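OmpT protein (Vibrio cholerae serotype O1, PDB 6EHD) probably forms a water-filled diffusion channel across the outer membrane, a beta-barrel porin that lets ions and small solutes pass. Local coordinates at residues T112-Y124 and A135-L148. The protein carries 1 engineered substitution. Residues are numbered along the deposited sequence; the frame is centred on the assembly and turned at random. Where two conformers were deposited one is given.
Sequences TLSDALHDSQVKY and AGYGFPEDNAKQEL
A chi1 of -167° sets the H118 imidazole trans to the main-chain nitrogen and carries it across to the 135-148 segment, while Q146, extended beyond CG (chi2 173°), reaches back with its amide to L113 and S114. H118 NE2 donates to Q146 O at 2.7 Å, the acceptor lying in the ring plane but the donor tilted from the carbonyl plane. The second ring nitrogen, ND1, accepts from S120 N (3.2 Å), 15° out of the ring plane, so the imidazole is gripped at both nitrogens and its rotation is fixed. G138 CA sits over one face in a CH-pi contact, 3.7 Å from the ring centroid; with no side chain, G138 lets the imidazole lie directly against the backbone. Q146 NE2 donates to L113 O (2.9 Å) almost straight, yet from above the carbonyl plane, and a water donates to both Q146 OE1 and L117 O. N169 and D171 of strand 160-171 also bind this amide. Beyond the corner at D119 and S120, strands 121-124 and 135-138 run antiparallel as part of a hairpin in the porin barrel wall. V122 and Y137 exchange two backbone hydrogen bonds, as do Y124 and A135, and F139 N extends the ladder to S120 O (3.0 Å). K145 lays its aliphatic chain beside H118 and S120, CE meeting D119 CB at 3.7 Å, and its NZ forms a salt bridge with the poorly ordered E141. L148 CD2 packs against the side-chain amide of Q121, 3.7 Å from OE1.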
# COMPACT_ATOMS: atom_id res chain seq x y z
N THR A 112 -1.90 -4.64 8.03
CA THR A 112 -3.04 -4.92 8.96
C THR A 112 -3.02 -4.05 10.25
O THR A 112 -4.09 -3.56 10.66
CB THR A 112 -3.07 -6.41 9.32
OG1 THR A 112 -2.93 -7.13 8.10
CG2 THR A 112 -4.38 -6.83 10.07
N LEU A 113 -1.83 -3.85 10.82
CA LEU A 113 -1.57 -2.98 11.98
C LEU A 113 -1.03 -1.56 11.73
O LEU A 113 -1.35 -0.64 12.50
CB LEU A 113 -0.67 -3.71 12.98
CG LEU A 113 -1.01 -5.15 13.40
CD1 LEU A 113 -0.01 -5.76 14.37
CD2 LEU A 113 -2.41 -5.29 13.96
N SER A 114 -0.24 -1.38 10.65
CA SER A 114 0.53 -0.16 10.41
C SER A 114 -0.24 0.85 9.58
O SER A 114 0.09 2.04 9.63
CB SER A 114 1.88 -0.53 9.70
OG SER A 114 1.60 -1.09 8.41
N ASP A 115 -1.26 0.41 8.80
CA ASP A 115 -1.87 1.23 7.73
C ASP A 115 -0.78 1.83 6.76
O ASP A 115 -0.94 2.91 6.26
CB ASP A 115 -2.74 2.39 8.31
CG ASP A 115 -3.92 1.88 9.14
OD1 ASP A 115 -4.32 0.69 9.03
OD2 ASP A 115 -4.45 2.69 9.93
N ALA A 116 0.33 1.11 6.59
CA ALA A 116 1.32 1.40 5.61
C ALA A 116 2.17 2.64 5.95
O ALA A 116 2.89 3.11 5.09
CB ALA A 116 0.71 1.50 4.20
N LEU A 117 2.19 3.06 7.21
CA LEU A 117 2.90 4.26 7.61
C LEU A 117 3.60 4.07 8.97
O LEU A 117 2.99 3.47 9.85
CB LEU A 117 1.83 5.36 7.74
CG LEU A 117 2.10 6.71 8.42
CD1 LEU A 117 3.08 7.46 7.56
CD2 LEU A 117 0.83 7.53 8.62
N HIS A 118 4.81 4.65 9.12
CA HIS A 118 5.51 4.80 10.43
C HIS A 118 6.22 6.13 10.40
O HIS A 118 6.96 6.50 9.43
CB HIS A 118 6.47 3.63 10.69
CG HIS A 118 7.01 3.51 12.11
ND1 HIS A 118 7.89 4.43 12.66
CD2 HIS A 118 6.83 2.54 13.05
CE1 HIS A 118 8.16 4.06 13.91
NE2 HIS A 118 7.59 2.89 14.15
N ASP A 119 5.94 6.92 11.45
CA ASP A 119 6.41 8.32 11.54
C ASP A 119 7.90 8.52 11.84
O ASP A 119 8.44 9.64 11.74
CB ASP A 119 5.63 9.07 12.67
CG ASP A 119 4.16 9.29 12.34
OD1 ASP A 119 3.71 8.92 11.23
OD2 ASP A 119 3.42 9.79 13.24
N SER A 120 8.59 7.48 12.24
CA SER A 120 10.00 7.65 12.49
C SER A 120 10.77 6.42 12.01
O SER A 120 11.09 5.54 12.82
CB SER A 120 10.28 7.93 13.99
OG SER A 120 11.67 8.06 14.14
N GLN A 121 11.09 6.38 10.70
CA GLN A 121 11.81 5.25 10.14
C GLN A 121 13.12 5.67 9.56
O GLN A 121 13.26 6.82 9.12
CB GLN A 121 11.02 4.64 8.94
CG GLN A 121 9.79 3.93 9.23
CD GLN A 121 9.11 3.38 7.91
OE1 GLN A 121 9.50 2.34 7.37
NE2 GLN A 121 8.10 4.11 7.44
N VAL A 122 14.03 4.71 9.49
CA VAL A 122 15.15 4.73 8.56
C VAL A 122 14.90 3.70 7.44
O VAL A 122 14.69 2.52 7.76
CB VAL A 122 16.49 4.29 9.17
CG1 VAL A 122 17.62 4.76 8.30
CG2 VAL A 122 16.62 4.73 10.59
N LYS A 123 15.03 4.12 6.17
CA LYS A 123 14.76 3.19 5.03
C LYS A 123 16.01 3.19 4.19
O LYS A 123 16.70 4.23 4.07
CB LYS A 123 13.49 3.61 4.24
CG LYS A 123 12.18 3.34 4.97
CD LYS A 123 10.92 3.89 4.26
CE LYS A 123 10.75 3.38 2.82
NZ LYS A 123 9.66 4.19 2.17
N TYR A 124 16.33 2.01 3.69
CA TYR A 124 17.49 1.76 2.84
C TYR A 124 17.12 1.23 1.45
O TYR A 124 16.24 0.35 1.33
CB TYR A 124 18.37 0.68 3.56
CG TYR A 124 19.60 0.27 2.80
CD1 TYR A 124 20.73 1.10 2.73
CD2 TYR A 124 19.66 -0.98 2.14
CE1 TYR A 124 21.87 0.73 2.07
CE2 TYR A 124 20.80 -1.37 1.45
CZ TYR A 124 21.92 -0.54 1.43
OH TYR A 124 23.03 -0.92 0.67
N ALA A 135 15.14 -2.10 2.49
CA ALA A 135 14.87 -2.40 3.88
C ALA A 135 14.44 -1.22 4.73
O ALA A 135 14.56 -0.06 4.32
CB ALA A 135 16.14 -3.06 4.42
N GLY A 136 13.82 -1.50 5.87
CA GLY A 136 13.41 -0.44 6.77
C GLY A 136 13.33 -0.85 8.24
O GLY A 136 13.12 -2.02 8.60
N TYR A 137 13.48 0.15 9.11
CA TYR A 137 13.30 -0.03 10.57
C TYR A 137 12.58 1.17 11.17
O TYR A 137 12.94 2.30 10.93
CB TYR A 137 14.73 -0.20 11.21
CG TYR A 137 14.76 -0.22 12.75
CD1 TYR A 137 14.49 -1.40 13.47
CD2 TYR A 137 15.05 0.95 13.48
CE1 TYR A 137 14.49 -1.42 14.89
CE2 TYR A 137 15.03 0.94 14.88
CZ TYR A 137 14.78 -0.22 15.57
OH TYR A 137 14.79 -0.18 16.94
N GLY A 138 11.61 0.91 12.02
CA GLY A 138 10.87 1.94 12.68
C GLY A 138 11.40 2.03 14.15
O GLY A 138 11.46 1.00 14.86
N PHE A 139 11.67 3.24 14.61
CA PHE A 139 12.04 3.48 16.06
C PHE A 139 10.82 3.51 16.97
O PHE A 139 9.95 4.39 16.80
CB PHE A 139 12.80 4.80 16.18
CG PHE A 139 14.13 4.76 15.50
CD1 PHE A 139 15.28 4.35 16.20
CD2 PHE A 139 14.25 5.13 14.18
CE1 PHE A 139 16.52 4.33 15.56
CE2 PHE A 139 15.47 5.11 13.55
CZ PHE A 139 16.61 4.71 14.22
N PRO A 140 10.68 2.51 17.91
CA PRO A 140 9.51 2.59 18.81
C PRO A 140 9.90 3.70 19.81
O PRO A 140 11.10 3.91 20.07
CB PRO A 140 9.43 1.20 19.45
CG PRO A 140 10.81 0.67 19.38
CD PRO A 140 11.50 1.31 18.19
N GLU A 141 8.98 4.53 20.27
CA GLU A 141 9.53 5.69 21.01
C GLU A 141 9.13 5.60 22.44
O GLU A 141 8.16 6.22 22.86
CB GLU A 141 9.25 7.00 20.30
CG GLU A 141 10.37 7.23 19.27
CD GLU A 141 10.06 8.30 18.28
OE1 GLU A 141 10.94 8.58 17.44
OE2 GLU A 141 8.96 8.87 18.36
N ASP A 142 9.90 4.76 23.13
CA ASP A 142 9.53 4.21 24.43
C ASP A 142 8.04 3.78 24.38
O ASP A 142 7.23 4.24 25.17
CB ASP A 142 9.87 5.22 25.54
CG ASP A 142 11.38 5.63 25.54
OD1 ASP A 142 12.27 4.75 25.64
OD2 ASP A 142 11.68 6.85 25.44
N ASN A 143 7.72 2.96 23.38
CA ASN A 143 6.37 2.42 23.12
C ASN A 143 5.29 3.39 22.64
O ASN A 143 4.13 3.00 22.56
CB ASN A 143 5.84 1.62 24.34
CG ASN A 143 6.64 0.35 24.61
OD1 ASN A 143 7.51 -0.05 23.83
ND2 ASN A 143 6.33 -0.29 25.71
N ALA A 144 5.66 4.62 22.29
CA ALA A 144 4.70 5.60 21.70
C ALA A 144 4.43 5.34 20.19
O ALA A 144 3.46 5.86 19.61
CB ALA A 144 5.22 7.02 21.91
N LYS A 145 5.30 4.56 19.55
CA LYS A 145 5.16 4.20 18.12
C LYS A 145 5.34 2.69 18.02
O LYS A 145 5.95 2.08 18.89
CB LYS A 145 6.24 4.91 17.30
CG LYS A 145 6.07 6.42 17.18
CD LYS A 145 7.23 6.95 16.36
CE LYS A 145 7.09 8.40 15.96
NZ LYS A 145 6.70 9.27 17.08
N GLN A 146 4.82 2.08 16.96
CA GLN A 146 5.01 0.61 16.75
C GLN A 146 6.44 0.17 16.52
O GLN A 146 7.32 0.96 16.08
CB GLN A 146 4.12 0.18 15.56
CG GLN A 146 2.62 0.41 15.76
CD GLN A 146 1.80 0.12 14.49
OE1 GLN A 146 2.37 -0.05 13.40
NE2 GLN A 146 0.45 0.07 14.62
N GLU A 147 6.72 -1.11 16.77
CA GLU A 147 7.95 -1.73 16.27
C GLU A 147 7.77 -2.15 14.78
O GLU A 147 6.68 -2.67 14.44
CB GLU A 147 8.32 -2.99 17.05
CG GLU A 147 8.44 -2.77 18.59
CD GLU A 147 8.83 -4.03 19.37
OE1 GLU A 147 9.17 -5.09 18.79
OE2 GLU A 147 8.76 -3.97 20.60
N LEU A 148 8.82 -2.02 14.00
CA LEU A 148 8.82 -2.41 12.56
C LEU A 148 10.22 -2.74 12.06
O LEU A 148 11.19 -1.99 12.26
CB LEU A 148 8.21 -1.27 11.71
CG LEU A 148 8.09 -1.44 10.20
CD1 LEU A 148 7.01 -2.47 9.89
CD2 LEU A 148 7.77 -0.14 9.53
O HOH W 1 3.72 2.05 12.21